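Local coordinates for hypothetical protein (Streptococcus pneumoniae, PDB 2HIY), which is of unknown function, a conserved bacterial protein of the DUF1697 family whose chain carries two four-stranded antiparallel sheets, at residues Leu79-Leu82 with Glu83-Glu86. Residues are numbered along the deposited sequence; the frame is centred on the assembly and turned at random.
Sequences LLSL and EDFE
Ser81 and Asp84 grip each other twice where a strand runs directly into a helix, the reciprocal pair of bonds that defines a capping box. Ser81, at the N-cap, accepts from Asp84 N through OG at 3.0 Å; chi1 of 65° sets the hydroxyl between its own backbone N and carbonyl carbon, turned to the first helical turn. In return Ser81 N donates to Asp84 OD2 at 3.0 Å, almost straight at 174° but reaching the oxygen from above the carboxylate plane. Asp84 CG stands anti to its carbonyl carbon, which swings the carboxylate back to the end of the strand. A water also donates to Asp84 OD2, at 2.8 Å, and only weakly to Leu79 O, a loose bridge between the carboxylate and the strand. The negative group lies at the helix N-terminus, where the helix dipole would probably stabilise its charge. Regular helical bonding starts at once: Phe85 N donates to Ser81 O and Glu86 N to Leu82 O, the latter at 2.9 Å.

Packing flanks the cap. Leu80 sends CD1 obliquely against the Phe85 ring, 3.8 Å from CD1 of Phe85. At the start of the helix the Leu82 branch slants across the extended chain of Glu86, one turn further on, its CD1 lying 3.9 Å from Glu86 CG; Glu86 OE2 itself forms a salt bridge with Lys182.

Strand 78-81 is, within this chain, an outermost strand of its antiparallel sheet, bonded through the backbone of Leu80 to Ala8 of neighbouring strand 5-10; Leu82, the first helical residue, still bonds through its backbone to Arg6. The C-terminal helix 171-182 packs against the junction: Leu181 touches Leu80, Leu82 and Phe85, while Phe174 meets the Phe85 ring with planes inclined at about 45°.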
ATOM      1  N   LEU D  79       9.917  29.278   8.386  1.00 13.26           N
ATOM      2  CA  LEU D  79       9.165  30.388   8.986  1.00 14.10           C
ATOM      3  C   LEU D  79       9.408  31.609   8.122  1.00 14.01           C
ATOM      4  O   LEU D  79      10.555  32.081   7.981  1.00 13.99           O
ATOM      5  CB  LEU D  79       9.651  30.631  10.414  1.00 14.51           C
ATOM      6  CG  LEU D  79       8.859  31.726  11.160  1.00 14.20           C
ATOM      7  CD1 LEU D  79       7.406  31.371  11.377  1.00 15.73           C
ATOM      8  CD2 LEU D  79       9.526  32.009  12.500  1.00 15.65           C
ATOM      9  N   LEU D  80       8.331  32.125   7.541  1.00 13.00           N
ATOM     10  CA  LEU D  80       8.472  33.254   6.630  1.00 14.07           C
ATOM     11  C   LEU D  80       7.316  34.210   6.792  1.00 14.28           C
ATOM     12  O   LEU D  80       6.217  33.799   7.157  1.00 15.11           O
ATOM     13  CB  LEU D  80       8.545  32.755   5.184  1.00 14.98           C
ATOM     14  CG  LEU D  80       7.404  31.866   4.735  1.00 15.69           C
ATOM     15  CD1 LEU D  80       6.531  32.605   3.733  1.00 18.85           C
ATOM     16  CD2 LEU D  80       8.018  30.663   4.059  1.00 18.79           C
ATOM     17  N   SER D  81       7.547  35.474   6.466  1.00 14.80           N
ATOM     18  CA  SER D  81       6.518  36.488   6.635  1.00 14.45           C
ATOM     19  C   SER D  81       5.750  36.759   5.348  1.00 14.49           C
ATOM     20  O   SER D  81       6.189  36.420   4.250  1.00 13.98           O
ATOM     21  CB  SER D  81       7.166  37.797   7.095  1.00 15.09           C
ATOM     22  OG  SER D  81       8.003  38.277   6.065  1.00 16.12           O
ATOM     23  N   LEU D  82       4.624  37.459   5.480  1.00 14.18           N
ATOM     24  CA  LEU D  82       3.904  37.950   4.303  1.00 14.62           C
ATOM     25  C   LEU D  82       4.831  38.807   3.433  1.00 15.10           C
ATOM     26  O   LEU D  82       4.832  38.653   2.210  1.00 14.72           O
ATOM     27  CB  LEU D  82       2.670  38.759   4.730  1.00 14.92           C
ATOM     28  CG  LEU D  82       1.918  39.522   3.621  1.00 15.02           C
ATOM     29  CD1 LEU D  82       1.295  38.591   2.586  1.00 17.86           C
ATOM     30  CD2 LEU D  82       0.866  40.490   4.218  1.00 16.25           C
ATOM     31  N   GLU D  83       5.602  39.708   4.047  1.00 15.84           N
ATOM     32  CA  GLU D  83       6.548  40.547   3.290  1.00 17.25           C
ATOM     33  C   GLU D  83       7.497  39.672   2.462  1.00 15.53           C
ATOM     34  O   GLU D  83       7.728  39.939   1.275  1.00 16.13           O
ATOM     35  CB  GLU D  83       7.349  41.448   4.234  1.00 17.47           C
ATOM     36  CG  GLU D  83       8.391  42.327   3.547  1.00 22.17           C
ATOM     37  CD  GLU D  83       8.960  43.418   4.448  1.00 22.92           C
ATOM     38  OE1 GLU D  83       8.571  43.506   5.632  1.00 30.68           O
ATOM     39  OE2 GLU D  83       9.787  44.219   3.953  1.00 31.15           O
ATOM     40  N   ASP D  84       8.042  38.630   3.100  1.00 14.85           N
ATOM     41  CA  ASP D  84       8.976  37.719   2.431  1.00 15.77           C
ATOM     42  C   ASP D  84       8.311  37.093   1.213  1.00 15.18           C
ATOM     43  O   ASP D  84       8.911  36.989   0.142  1.00 15.23           O
ATOM     44  CB  ASP D  84       9.365  36.541   3.346  1.00 16.57           C
ATOM     45  CG  ASP D  84      10.278  36.915   4.514  1.00 17.88           C
ATOM     46  OD1 ASP D  84      10.984  37.961   4.470  1.00 20.44           O
ATOM     47  OD2 ASP D  84      10.312  36.099   5.490  1.00 18.34           O
ATOM     48  N   PHE D  85       7.073  36.648   1.392  1.00 14.64           N
ATOM     49  CA  PHE D  85       6.349  35.951   0.353  1.00 15.19           C
ATOM     50  C   PHE D  85       6.015  36.889  -0.804  1.00 15.39           C
ATOM     51  O   PHE D  85       6.147  36.507  -1.981  1.00 15.66           O
ATOM     52  CB  PHE D  85       5.083  35.278   0.905  1.00 15.98           C
ATOM     53  CG  PHE D  85       4.601  34.147   0.042  1.00 17.07           C
ATOM     54  CD1 PHE D  85       5.183  32.895   0.172  1.00 19.49           C
ATOM     55  CD2 PHE D  85       3.641  34.339  -0.929  1.00 18.62           C
ATOM     56  CE1 PHE D  85       4.773  31.822  -0.644  1.00 21.69           C
ATOM     57  CE2 PHE D  85       3.237  33.264  -1.756  1.00 19.61           C
ATOM     58  CZ  PHE D  85       3.796  32.025  -1.587  1.00 20.02           C
ATOM     59  N   GLU D  86       5.613  38.108  -0.479  1.00 15.74           N
ATOM     60  CA  GLU D  86       5.289  39.070  -1.522  1.00 17.13           C
ATOM     61  C   GLU D  86       6.528  39.415  -2.336  1.00 16.45           C
ATOM     62  O   GLU D  86       6.449  39.609  -3.565  1.00 17.08           O
ATOM     63  CB  GLU D  86       4.667  40.315  -0.903  1.00 16.79           C
ATOM     64  CG  GLU D  86       3.273  40.071  -0.372  1.00 18.37           C
ATOM     65  CD  GLU D  86       2.587  41.311   0.166  1.00 21.48           C
ATOM     66  OE1 GLU D  86       3.273  42.222   0.697  1.00 26.19           O
ATOM     67  OE2 GLU D  86       1.342  41.348   0.073  1.00 26.91           O
TER
HETATM   68  O   HOH W   1      12.223  33.994   5.660  1.00 21.71           O